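Local structure of TT1696 protein (Thermus thermophilus, 1UFB) at residues A[13-18]-A[35-40]; A[29-34]-A[107-112]; A[57-62]-A[77-82]. The protein is of unknown function but carries a HEPN domain and may bind DNA. One frame throughout, in Å; residues are numbered along the deposited sequence.

In the fold
All three contacts are buried, yet they sit differently in the helical fold. Contact 1 and contact 2 share helix 27-48, which runs antiparallel to helix 4-24 in the first and nearly parallel to helix 106-126 in the second; they adjoin where A18 packs on A33, and both reach the second subunit. Contact 3 joins the two short helices, lies within the loop closed by contact 2, and meets no other chain of the assembly. L82 ties it back to A34, A38 and A112. Alanines bring the helices close in every case, beside an asparagine in contact 1, a cysteine in contact 2 and larger aliphatic side chains, with a partly exposed rim, in contact 3.

Contact 1 (A[13-18]-A[35-40]); sequences HNLRHA and QQAAEA
N14 and A37 hold the nearest CA pair of segments 13-18 and 35-40, which belong to helices 4-24 and 27-48. The local axes are 8.0 Å apart and almost antiparallel, at 170°, and N14 CB lies 3.7 Å from A37 CA and 3.9 Å from A37 CB. CG of N14 stands opposite its own carbonyl carbon and beside the backbone N (chi1 -70°), which carries the amide past A37 to the groove between Q36 and A40. There CG of N14 packs against CB of Q36 at 4.1 Å, while the methyl of A40 borders the same amide. Q36 itself bends at its second torsion (chi2).

The neighbouring L15 takes a different course. Its CG is swung to the far side from the backbone N (chi1 -166°), so that only the root of the side chain stays with A37, CB to CB at 4.0 Å. The isobutyl end instead packs on L113, A116 and Q117 of helix 106-126. The A37 methyl thus fits between N14 and L15, 3.8 Å from the backbone N of L15.

Next to this interface, Q35 NE2 donates to E39 OE1 at 2.9 Å, almost straight and in the amide plane, using the oxygen's anti lone pair. The E39 carboxylate also bonds to H56 and K43 of its own chain and to Y91 of the second subunit.

The chemistry divides the contact in two. Small aliphatic groups let the backbones close up around A37, while the side chains of N14 and Q36 are gathered along one flank, where N14 meets W29 of the second subunit and Q36 packs on Y86 of the same chain and on Y91 of the second subunit. Close helix pairing inside the chain and subunit association therefore draw on the same residues.

Contact 2 (A[29-34]-A[107-112]); sequences WACFAA and LEAEEA
E108 meets C31 through its backbone, the carbonyl O lying 4.2 Å from C31 SG. Its carboxylate belongs to the start of its own helix, OE1 accepting from the backbone N of T105, while the side chain rests on Y85, which also packs on C31.

A109 and C31 have the nearest CA atoms. CB of A109 touches A30 CB at 3.8 Å on one flank, and its CA lies 3.7 Å from C31 SG. With SG placed opposite the carbonyl carbon and beside the backbone N (chi1 -74°), the sulfur is directed across the interface, lies against N and CA of A109 and reaches the A112 methyl.

The CB of E110 points away from helix 29-34: its carboxylate forms a salt bridge with R106, and its chain leans on L22 of helix 4-24. A112, one turn after E108, closes the contact. Its CB lies 4.0 Å from C31 SG and 3.9 Å from A34 CB, and the A34 methyl also rests 3.6 Å from the A112 carbonyl O.

No hydrogen bond crosses; alanine methyls and one sulfur bring the local axes to 8.6 Å at an angle of 14°. Two helices so nearly parallel need a long return connection, here one that includes helices 58-63 and 73-83. With helix 4-24 antiparallel to helix 27-48, they form the bundle of long helices in this HEPN domain.

Contact 3 (A[57-62]-A[77-82]); sequences SILDLL and EAAKVL
I58, L59 and L62 close around the methyl of A79, joining the two short helices 58-63 and 73-83 as an antiparallel helical hairpin within the HEPN domain. The local axes approach to 8.7 Å and cross at 148°. The tight part is centred on A79, whose CB points toward the partner helix. L62 brings CD1 to 3.8 Å from A79 CB, and L59 brings CD2 to the same methyl, also at 3.8 Å. A79 CB additionally lies 3.7 Å from the backbone N of L59, so the alanine sits against the first turn of the helix. I58, which is buried, also lies against A79, but the pose of its ethyl arm is doubtful because CG1 is modelled too close to A79 CB. The same side chain reaches L42 of helix 27-48 and I119 of helix 106-126. An alanine in place of I58 would probably open a gap between A79, L42 and I119 and weaken the attachment of the hairpin to the long helices.

The outer side is looser. L59 and K80, both partly exposed, cross obliquely. K80 CG is turned away from its own carbonyl carbon (chi1 -59°), which sets it beside the L59 CD1 methyl at 4.1 Å, and the chain then runs extended until it bends at its end. The ammonium group is placed with less certainty, and its weak salt bridge to E77 on the exposed face is correspondingly tentative.

At the start of helix 58-63 the polar groups are well paired. The D83 carboxylate, just beyond 77-82, takes hydrogen bonds from the backbone N atoms of I58 and L59 and is also bonded to S57 OG. S57 is the N-cap, its OG accepting from D60 N at 2.8 Å in a nearly straight bond.

Contact 1 (A[13-18]-A[35-40])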
ATOM      1  N   HIS A  13      -2.042 -10.918  -8.358  1.00 27.29           N
ATOM      2  CA  HIS A  13      -2.716  -9.623  -8.668  1.00 29.55           C
ATOM      3  C   HIS A  13      -1.822  -8.413  -8.309  1.00 28.07           C
ATOM      4  O   HIS A  13      -1.751  -7.394  -9.027  1.00 26.20           O
ATOM      5  CB  HIS A  13      -4.068  -9.497  -7.899  1.00 29.59           C
ATOM      6  CG  HIS A  13      -4.780  -8.189  -8.152  1.00 31.52           C
ATOM      7  ND1 HIS A  13      -4.638  -7.081  -7.332  1.00 33.67           N
ATOM      8  CD2 HIS A  13      -5.536  -7.769  -9.206  1.00 30.77           C
ATOM      9  CE1 HIS A  13      -5.261  -6.042  -7.870  1.00 26.61           C
ATOM     10  NE2 HIS A  13      -5.814  -6.430  -9.005  1.00 34.42           N
ATOM     11  N   ASN A  14      -1.194  -8.495  -7.133  1.00 26.22           N
ATOM     12  CA  ASN A  14      -0.287  -7.425  -6.700  1.00 24.51           C
ATOM     13  C   ASN A  14       0.854  -7.295  -7.714  1.00 25.80           C
ATOM     14  O   ASN A  14       1.259  -6.168  -8.026  1.00 23.30           O
ATOM     15  CB  ASN A  14       0.347  -7.769  -5.290  1.00 22.86           C
ATOM     16  CG  ASN A  14      -0.663  -7.697  -4.132  1.00 21.13           C
ATOM     17  OD1 ASN A  14      -0.361  -8.167  -2.998  1.00 22.76           O
ATOM     18  ND2 ASN A  14      -1.829  -7.079  -4.369  1.00 17.95           N
ATOM     19  N   LEU A  15       1.395  -8.424  -8.206  1.00 24.01           N
ATOM     20  CA  LEU A  15       2.511  -8.343  -9.174  1.00 26.81           C
ATOM     21  C   LEU A  15       1.961  -7.730 -10.483  1.00 25.90           C
ATOM     22  O   LEU A  15       2.630  -6.924 -11.102  1.00 25.41           O
ATOM     23  CB  LEU A  15       3.151  -9.724  -9.423  1.00 28.29           C
ATOM     24  CG  LEU A  15       4.523  -9.649 -10.150  1.00 33.86           C
ATOM     25  CD1 LEU A  15       5.531  -8.759  -9.413  1.00 34.39           C
ATOM     26  CD2 LEU A  15       5.130 -11.079 -10.254  1.00 33.99           C
ATOM     27  N   ARG A  16       0.744  -8.082 -10.880  1.00 26.61           N
ATOM     28  CA  ARG A  16       0.172  -7.419 -12.097  1.00 29.62           C
ATOM     29  C   ARG A  16      -0.066  -5.938 -11.850  1.00 28.32           C
ATOM     30  O   ARG A  16       0.087  -5.092 -12.778  1.00 28.80           O
ATOM     31  CB  ARG A  16      -1.142  -8.096 -12.591  1.00 29.44           C
ATOM     32  CG  ARG A  16      -0.848  -9.556 -13.073  1.00 35.62           C
ATOM     33  CD  ARG A  16      -2.071 -10.207 -13.711  1.00 40.14           C
ATOM     34  NE  ARG A  16      -3.141 -10.439 -12.767  1.00 40.78           N
ATOM     35  CZ  ARG A  16      -3.359 -11.611 -12.199  1.00 43.49           C
ATOM     36  NH1 ARG A  16      -2.549 -12.635 -12.505  1.00 40.85           N
ATOM     37  NH2 ARG A  16      -4.378 -11.749 -11.345  1.00 42.37           N
ATOM     38  N   HIS A  17      -0.461  -5.598 -10.632  1.00 26.13           N
ATOM     39  CA  HIS A  17      -0.638  -4.165 -10.331  1.00 24.25           C
ATOM     40  C   HIS A  17       0.765  -3.466 -10.414  1.00 25.12           C
ATOM     41  O   HIS A  17       0.849  -2.299 -10.855  1.00 25.99           O
ATOM     42  CB  HIS A  17      -1.194  -3.881  -8.912  1.00 23.65           C
ATOM     43  CG  HIS A  17      -1.356  -2.404  -8.650  1.00 24.99           C
ATOM     44  ND1 HIS A  17      -2.291  -1.633  -9.317  1.00 25.07           N
ATOM     45  CD2 HIS A  17      -0.701  -1.563  -7.825  1.00 22.08           C
ATOM     46  CE1 HIS A  17      -2.208  -0.382  -8.893  1.00 25.86           C
ATOM     47  NE2 HIS A  17      -1.258  -0.310  -7.986  1.00 25.07           N
ATOM     48  N   ALA A  18       1.825  -4.117  -9.929  1.00 23.10           N
ATOM     49  CA  ALA A  18       3.163  -3.482 -10.000  1.00 23.98           C
ATOM     50  C   ALA A  18       3.587  -3.329 -11.482  1.00 24.70           C
ATOM     51  O   ALA A  18       4.211  -2.344 -11.854  1.00 25.88           O
ATOM     52  CB  ALA A  18       4.276  -4.320  -9.162  1.00 21.14           C
ATOM     53  N   GLN A  35       6.832  -5.511  -3.313  1.00 21.20           N
ATOM     54  CA  GLN A  35       7.030  -6.070  -1.947  1.00 21.67           C
ATOM     55  C   GLN A  35       5.688  -6.762  -1.493  1.00 22.23           C
ATOM     56  O   GLN A  35       5.723  -7.822  -0.833  1.00 23.18           O
ATOM     57  CB  GLN A  35       7.379  -4.927  -0.942  1.00 20.70           C
ATOM     58  CG  GLN A  35       7.529  -5.363   0.551  1.00 19.87           C
ATOM     59  CD  GLN A  35       6.160  -5.575   1.274  1.00 23.08           C
ATOM     60  OE1 GLN A  35       5.149  -5.007   0.876  1.00 22.12           O
ATOM     61  NE2 GLN A  35       6.161  -6.377   2.400  1.00 21.32           N
ATOM     62  N   GLN A  36       4.543  -6.166  -1.844  1.00 19.52           N
ATOM     63  CA  GLN A  36       3.258  -6.726  -1.433  1.00 20.10           C
ATOM     64  C   GLN A  36       3.002  -8.076  -2.108  1.00 22.16           C
ATOM     65  O   GLN A  36       2.377  -8.982  -1.508  1.00 21.92           O
ATOM     66  CB  GLN A  36       2.117  -5.739  -1.754  1.00 20.24           C
ATOM     67  CG  GLN A  36       2.032  -4.546  -0.798  1.00 18.16           C
ATOM     68  CD  GLN A  36       1.549  -4.994   0.590  1.00 21.53           C
ATOM     69  OE1 GLN A  36       2.349  -5.218   1.583  1.00 22.31           O
ATOM     70  NE2 GLN A  36       0.241  -5.137   0.688  1.00 17.84           N
ATOM     71  N   ALA A  37       3.465  -8.209  -3.374  1.00 22.34           N
ATOM     72  CA  ALA A  37       3.321  -9.507  -4.073  1.00 21.03           C
ATOM     73  C   ALA A  37       4.135 -10.541  -3.316  1.00 19.83           C
ATOM     74  O   ALA A  37       3.641 -11.640  -3.027  1.00 21.88           O
ATOM     75  CB  ALA A  37       3.844  -9.418  -5.504  1.00 20.92           C
ATOM     76  N   ALA A  38       5.384 -10.186  -2.991  1.00 20.01           N
ATOM     77  CA  ALA A  38       6.236 -11.144  -2.278  1.00 22.06           C
ATOM     78  C   ALA A  38       5.677 -11.541  -0.915  1.00 22.37           C
ATOM     79  O   ALA A  38       5.677 -12.714  -0.507  1.00 23.04           O
ATOM     80  CB  ALA A  38       7.675 -10.575  -2.097  1.00 22.75           C
ATOM     81  N   GLU A  39       5.182 -10.541  -0.197  1.00 20.30           N
ATOM     82  CA  GLU A  39       4.632 -10.752   1.122  1.00 21.50           C
ATOM     83  C   GLU A  39       3.413 -11.713   1.063  1.00 21.78           C
ATOM     84  O   GLU A  39       3.276 -12.694   1.849  1.00 23.55           O
ATOM     85  CB  GLU A  39       4.197  -9.335   1.665  1.00 20.61           C
ATOM     86  CG  GLU A  39       3.805  -9.395   3.185  1.00 21.35           C
ATOM     87  CD  GLU A  39       3.091  -8.134   3.667  1.00 21.35           C
ATOM     88  OE1 GLU A  39       3.675  -7.052   3.624  1.00 20.94           O
ATOM     89  OE2 GLU A  39       1.938  -8.244   4.124  1.00 20.14           O
ATOM     90  N   ALA A  40       2.466 -11.380   0.191  1.00 19.50           N
ATOM     91  CA  ALA A  40       1.220 -12.191   0.059  1.00 21.43           C
ATOM     92  C   ALA A  40       1.568 -13.668  -0.383  1.00 22.75           C
ATOM     93  O   ALA A  40       0.975 -14.662   0.154  1.00 25.05           O
ATOM     94  CB  ALA A  40       0.244 -11.502  -0.984  1.00 20.76           C
TER

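Contact 2 (A[29-34]-A[107-112])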
ATOM      1  N   TRP A  29       5.341   3.322  -6.285  1.00 20.28           N
ATOM      2  CA  TRP A  29       4.163   2.458  -6.061  1.00 21.87           C
ATOM      3  C   TRP A  29       4.403   1.069  -6.620  1.00 22.67           C
ATOM      4  O   TRP A  29       3.920   0.091  -6.056  1.00 22.04           O
ATOM      5  CB  TRP A  29       2.886   3.085  -6.703  1.00 18.70           C
ATOM      6  CG  TRP A  29       2.225   4.012  -5.709  1.00 22.33           C
ATOM      7  CD1 TRP A  29       2.362   5.369  -5.633  1.00 22.46           C
ATOM      8  CD2 TRP A  29       1.349   3.629  -4.634  1.00 26.35           C
ATOM      9  NE1 TRP A  29       1.610   5.874  -4.570  1.00 27.55           N
ATOM     10  CE2 TRP A  29       0.980   4.824  -3.939  1.00 28.41           C
ATOM     11  CE3 TRP A  29       0.830   2.411  -4.201  1.00 27.42           C
ATOM     12  CZ2 TRP A  29       0.101   4.820  -2.815  1.00 28.60           C
ATOM     13  CZ3 TRP A  29      -0.053   2.406  -3.084  1.00 29.94           C
ATOM     14  CH2 TRP A  29      -0.398   3.615  -2.408  1.00 28.94           C
ATOM     15  N   ALA A  30       5.118   0.968  -7.768  1.00 22.06           N
ATOM     16  CA  ALA A  30       5.424  -0.336  -8.342  1.00 21.70           C
ATOM     17  C   ALA A  30       6.306  -1.135  -7.365  1.00 20.34           C
ATOM     18  O   ALA A  30       6.166  -2.363  -7.222  1.00 24.19           O
ATOM     19  CB  ALA A  30       6.210  -0.173  -9.732  1.00 25.50           C
ATOM     20  N   CYS A  31       7.250  -0.472  -6.722  1.00 20.18           N
ATOM     21  CA  CYS A  31       8.123  -1.134  -5.786  1.00 20.87           C
ATOM     22  C   CYS A  31       7.324  -1.630  -4.563  1.00 24.57           C
ATOM     23  O   CYS A  31       7.582  -2.715  -4.030  1.00 23.31           O
ATOM     24  CB  CYS A  31       9.189  -0.180  -5.239  1.00 22.24           C
ATOM     25  SG  CYS A  31      10.500   0.154  -6.550  1.00 24.53           S
ATOM     26  N   PHE A  32       6.409  -0.781  -4.104  1.00 21.48           N
ATOM     27  CA  PHE A  32       5.580  -1.189  -2.965  1.00 21.42           C
ATOM     28  C   PHE A  32       4.727  -2.420  -3.357  1.00 22.64           C
ATOM     29  O   PHE A  32       4.674  -3.430  -2.637  1.00 21.92           O
ATOM     30  CB  PHE A  32       4.683  -0.006  -2.566  1.00 20.69           C
ATOM     31  CG  PHE A  32       3.674  -0.364  -1.497  1.00 19.36           C
ATOM     32  CD1 PHE A  32       4.118  -0.547  -0.190  1.00 21.06           C
ATOM     33  CD2 PHE A  32       2.317  -0.542  -1.809  1.00 19.15           C
ATOM     34  CE1 PHE A  32       3.227  -0.894   0.823  1.00 19.88           C
ATOM     35  CE2 PHE A  32       1.370  -0.900  -0.784  1.00 17.07           C
ATOM     36  CZ  PHE A  32       1.848  -1.072   0.521  1.00 18.84           C
ATOM     37  N   ALA A  33       4.113  -2.364  -4.533  1.00 19.19           N
ATOM     38  CA  ALA A  33       3.283  -3.458  -4.992  1.00 21.65           C
ATOM     39  C   ALA A  33       4.129  -4.714  -5.155  1.00 20.62           C
ATOM     40  O   ALA A  33       3.651  -5.774  -4.888  1.00 22.40           O
ATOM     41  CB  ALA A  33       2.501  -3.066  -6.323  1.00 18.83           C
ATOM     42  N   ALA A  34       5.399  -4.605  -5.550  1.00 21.67           N
ATOM     43  CA  ALA A  34       6.240  -5.788  -5.669  1.00 22.26           C
ATOM     44  C   ALA A  34       6.510  -6.372  -4.274  1.00 22.88           C
ATOM     45  O   ALA A  34       6.493  -7.601  -4.052  1.00 21.89           O
ATOM     46  CB  ALA A  34       7.589  -5.421  -6.363  1.00 24.62           C
ATOM     47  N   LEU A 107      14.321   1.614 -13.387  1.00 26.21           N
ATOM     48  CA  LEU A 107      15.178   0.437 -13.296  1.00 25.54           C
ATOM     49  C   LEU A 107      15.012  -0.233 -11.925  1.00 26.16           C
ATOM     50  O   LEU A 107      15.078  -1.469 -11.816  1.00 26.13           O
ATOM     51  CB  LEU A 107      16.683   0.771 -13.526  1.00 25.01           C
ATOM     52  CG  LEU A 107      16.966   1.288 -14.960  1.00 28.90           C
ATOM     53  CD1 LEU A 107      18.469   1.814 -15.049  1.00 28.20           C
ATOM     54  CD2 LEU A 107      16.758   0.136 -15.981  1.00 27.53           C
ATOM     55  N   GLU A 108      14.902   0.584 -10.889  1.00 26.16           N
ATOM     56  CA  GLU A 108      14.682   0.016  -9.536  1.00 29.44           C
ATOM     57  C   GLU A 108      13.392  -0.817  -9.452  1.00 27.64           C
ATOM     58  O   GLU A 108      13.347  -1.898  -8.831  1.00 28.21           O
ATOM     59  CB  GLU A 108      14.464   1.094  -8.552  1.00 30.54           C
ATOM     60  CG  GLU A 108      15.661   1.561  -7.908  1.00 37.42           C
ATOM     61  CD  GLU A 108      15.221   2.439  -6.783  1.00 40.36           C
ATOM     62  OE1 GLU A 108      14.858   3.561  -7.147  1.00 31.31           O
ATOM     63  OE2 GLU A 108      15.196   1.982  -5.568  1.00 45.18           O
ATOM     64  N   ALA A 109      12.327  -0.254  -9.996  1.00 25.42           N
ATOM     65  CA  ALA A 109      11.035  -0.931  -9.994  1.00 22.38           C
ATOM     66  C   ALA A 109      11.091  -2.152 -10.878  1.00 23.96           C
ATOM     67  O   ALA A 109      10.465  -3.173 -10.562  1.00 25.71           O
ATOM     68  CB  ALA A 109       9.899   0.075 -10.497  1.00 23.61           C
ATOM     69  N   GLU A 110      11.805  -2.114 -12.041  1.00 24.87           N
ATOM     70  CA  GLU A 110      11.848  -3.400 -12.815  1.00 23.09           C
ATOM     71  C   GLU A 110      12.605  -4.463 -12.043  1.00 23.87           C
ATOM     72  O   GLU A 110      12.236  -5.654 -12.018  1.00 25.84           O
ATOM     73  CB  GLU A 110      12.441  -3.220 -14.274  1.00 21.14           C
ATOM     74  CG  GLU A 110      11.574  -2.246 -15.077  1.00 23.86           C
ATOM     75  CD  GLU A 110      11.942  -2.136 -16.565  1.00 28.21           C
ATOM     76  OE1 GLU A 110      12.894  -2.817 -16.962  1.00 26.43           O
ATOM     77  OE2 GLU A 110      11.259  -1.365 -17.279  1.00 25.39           O
ATOM     78  N   GLU A 111      13.671  -4.042 -11.374  1.00 24.23           N
ATOM     79  CA  GLU A 111      14.412  -4.986 -10.550  1.00 25.57           C
ATOM     80  C   GLU A 111      13.469  -5.499  -9.421  1.00 27.33           C
ATOM     81  O   GLU A 111      13.421  -6.707  -9.112  1.00 27.13           O
ATOM     82  CB  GLU A 111      15.631  -4.313  -9.920  1.00 27.93           C
ATOM     83  CG  GLU A 111      16.274  -5.245  -8.895  1.00 30.05           C
ATOM     84  CD  GLU A 111      17.404  -4.535  -8.210  1.00 39.05           C
ATOM     85  OE1 GLU A 111      17.156  -3.642  -7.323  1.00 31.74           O
ATOM     86  OE2 GLU A 111      18.547  -4.883  -8.615  1.00 39.75           O
ATOM     87  N   ALA A 112      12.662  -4.588  -8.858  1.00 25.18           N
ATOM     88  CA  ALA A 112      11.732  -5.000  -7.790  1.00 24.77           C
ATOM     89  C   ALA A 112      10.765  -6.067  -8.316  1.00 25.27           C
ATOM     90  O   ALA A 112      10.504  -7.076  -7.627  1.00 26.80           O
ATOM     91  CB  ALA A 112      11.005  -3.760  -7.238  1.00 24.30           C
TER

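Contact 3 (A[57-62]-A[77-82])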
ATOM      1  N   SER A  57       8.019  -8.162   6.727  1.00 25.44           N
ATOM      2  CA  SER A  57       9.405  -8.524   6.441  1.00 23.78           C
ATOM      3  C   SER A  57       9.492  -9.807   5.622  1.00 23.80           C
ATOM      4  O   SER A  57       9.249 -10.897   6.163  1.00 24.05           O
ATOM      5  CB  SER A  57      10.166  -8.764   7.752  1.00 21.12           C
ATOM      6  OG  SER A  57      11.422  -9.412   7.446  1.00 22.96           O
ATOM      7  N   ILE A  58       9.834  -9.714   4.342  1.00 22.43           N
ATOM      8  CA  ILE A  58       9.927 -10.964   3.664  1.00 23.30           C
ATOM      9  C   ILE A  58      11.167 -11.797   4.186  1.00 25.18           C
ATOM     10  O   ILE A  58      11.217 -13.052   4.100  1.00 23.55           O
ATOM     11  CB  ILE A  58       9.806 -10.784   2.106  1.00 30.71           C
ATOM     12  CG1 ILE A  58      11.099 -10.847   1.503  1.00 32.97           C
ATOM     13  CG2 ILE A  58       8.874  -9.545   1.649  1.00 27.85           C
ATOM     14  CD1 ILE A  58      10.906 -11.786   0.492  1.00 27.26           C
ATOM     15  N   LEU A  59      12.115 -11.113   4.822  1.00 26.31           N
ATOM     16  CA  LEU A  59      13.232 -11.838   5.492  1.00 27.09           C
ATOM     17  C   LEU A  59      12.654 -12.741   6.594  1.00 26.45           C
ATOM     18  O   LEU A  59      13.051 -13.920   6.715  1.00 29.00           O
ATOM     19  CB  LEU A  59      14.219 -10.871   6.158  1.00 29.94           C
ATOM     20  CG  LEU A  59      15.434 -10.374   5.371  1.00 33.56           C
ATOM     21  CD1 LEU A  59      16.377  -9.581   6.327  1.00 29.02           C
ATOM     22  CD2 LEU A  59      16.226 -11.644   4.825  1.00 31.68           C
ATOM     23  N   ASP A  60      11.785 -12.210   7.451  1.00 24.59           N
ATOM     24  CA  ASP A  60      11.211 -13.091   8.497  1.00 25.52           C
ATOM     25  C   ASP A  60      10.320 -14.186   7.844  1.00 28.26           C
ATOM     26  O   ASP A  60      10.258 -15.313   8.325  1.00 27.20           O
ATOM     27  CB  ASP A  60      10.287 -12.351   9.461  1.00 23.43           C
ATOM     28  CG  ASP A  60      11.035 -11.488  10.486  1.00 29.53           C
ATOM     29  OD1 ASP A  60      11.791 -12.019  11.287  1.00 27.91           O
ATOM     30  OD2 ASP A  60      10.839 -10.271  10.512  1.00 32.56           O
ATOM     31  N   LEU A  61       9.572 -13.798   6.800  1.00 24.94           N
ATOM     32  CA  LEU A  61       8.670 -14.715   6.117  1.00 28.27           C
ATOM     33  C   LEU A  61       9.405 -15.944   5.564  1.00 26.02           C
ATOM     34  O   LEU A  61       8.866 -17.075   5.609  1.00 27.72           O
ATOM     35  CB  LEU A  61       7.895 -13.971   4.992  1.00 24.99           C
ATOM     36  CG  LEU A  61       6.838 -13.040   5.656  1.00 28.13           C
ATOM     37  CD1 LEU A  61       6.119 -12.177   4.574  1.00 24.69           C
ATOM     38  CD2 LEU A  61       5.810 -13.853   6.412  1.00 26.79           C
ATOM     39  N   LEU A  62      10.616 -15.706   5.067  1.00 25.63           N
ATOM     40  CA  LEU A  62      11.452 -16.764   4.540  1.00 25.04           C
ATOM     41  C   LEU A  62      12.108 -17.560   5.664  1.00 28.27           C
ATOM     42  O   LEU A  62      12.304 -18.740   5.531  1.00 26.66           O
ATOM     43  CB  LEU A  62      12.577 -16.186   3.703  1.00 24.10           C
ATOM     44  CG  LEU A  62      12.197 -15.700   2.289  1.00 26.87           C
ATOM     45  CD1 LEU A  62      13.389 -14.952   1.655  1.00 24.47           C
ATOM     46  CD2 LEU A  62      11.806 -16.875   1.437  1.00 24.70           C
ATOM     47  N   GLU A  77      18.743 -12.401  -0.339  1.00 31.63           N
ATOM     48  CA  GLU A  77      19.182 -11.090  -0.811  1.00 33.76           C
ATOM     49  C   GLU A  77      17.999 -10.346  -1.437  1.00 30.22           C
ATOM     50  O   GLU A  77      17.873  -9.152  -1.219  1.00 30.91           O
ATOM     51  CB  GLU A  77      20.376 -11.210  -1.773  1.00 36.25           C
ATOM     52  CG  GLU A  77      21.693 -11.657  -0.989  1.00 44.97           C
ATOM     53  CD  GLU A  77      21.961 -10.862   0.377  1.00 50.94           C
ATOM     54  OE1 GLU A  77      22.245  -9.613   0.371  1.00 49.10           O
ATOM     55  OE2 GLU A  77      21.873 -11.501   1.483  1.00 53.41           O
ATOM     56  N   ALA A  78      17.139 -11.040  -2.194  1.00 29.45           N
ATOM     57  CA  ALA A  78      15.961 -10.365  -2.766  1.00 31.55           C
ATOM     58  C   ALA A  78      15.085  -9.776  -1.612  1.00 30.12           C
ATOM     59  O   ALA A  78      14.513  -8.676  -1.731  1.00 28.76           O
ATOM     60  CB  ALA A  78      15.100 -11.380  -3.573  1.00 28.78           C
ATOM     61  N   ALA A  79      14.906 -10.581  -0.552  1.00 29.04           N
ATOM     62  CA  ALA A  79      14.101 -10.173   0.602  1.00 27.98           C
ATOM     63  C   ALA A  79      14.650  -8.864   1.180  1.00 28.09           C
ATOM     64  O   ALA A  79      13.918  -7.952   1.441  1.00 25.66           O
ATOM     65  CB  ALA A  79      14.134 -11.257   1.704  1.00 28.20           C
ATOM     66  N   LYS A  80      15.959  -8.759   1.364  1.00 29.30           N
ATOM     67  CA  LYS A  80      16.509  -7.549   1.940  1.00 32.03           C
ATOM     68  C   LYS A  80      16.227  -6.334   1.093  1.00 30.70           C
ATOM     69  O   LYS A  80      16.035  -5.260   1.614  1.00 31.38           O
ATOM     70  CB  LYS A  80      18.046  -7.640   2.091  1.00 37.90           C
ATOM     71  CG  LYS A  80      18.560  -8.759   2.952  1.00 44.58           C
ATOM     72  CD  LYS A  80      20.125  -8.705   3.035  1.00 48.64           C
ATOM     73  CE  LYS A  80      20.642  -9.879   3.875  1.00 53.99           C
ATOM     74  NZ  LYS A  80      19.742 -11.054   3.613  1.00 56.62           N
ATOM     75  N   VAL A  81      16.262  -6.503  -0.218  1.00 28.53           N
ATOM     76  CA  VAL A  81      15.971  -5.374  -1.104  1.00 29.39           C
ATOM     77  C   VAL A  81      14.450  -5.013  -1.004  1.00 28.94           C
ATOM     78  O   VAL A  81      14.070  -3.874  -0.782  1.00 28.52           O
ATOM     79  CB  VAL A  81      16.307  -5.751  -2.507  1.00 29.09           C
ATOM     80  CG1 VAL A  81      15.898  -4.601  -3.520  1.00 27.30           C
ATOM     81  CG2 VAL A  81      17.870  -6.065  -2.571  1.00 34.00           C
ATOM     82  N   LEU A  82      13.595  -6.002  -1.142  1.00 27.55           N
ATOM     83  CA  LEU A  82      12.152  -5.712  -1.113  1.00 23.72           C
ATOM     84  C   LEU A  82      11.692  -5.135   0.204  1.00 24.60           C
ATOM     85  O   LEU A  82      10.744  -4.343   0.257  1.00 24.19           O
ATOM     86  CB  LEU A  82      11.399  -7.008  -1.439  1.00 24.91           C
ATOM     87  CG  LEU A  82      11.542  -7.495  -2.900  1.00 21.71           C
ATOM     88  CD1 LEU A  82      10.953  -8.921  -3.023  1.00 27.58           C
ATOM     89  CD2 LEU A  82      10.767  -6.529  -3.858  1.00 23.40           C
TER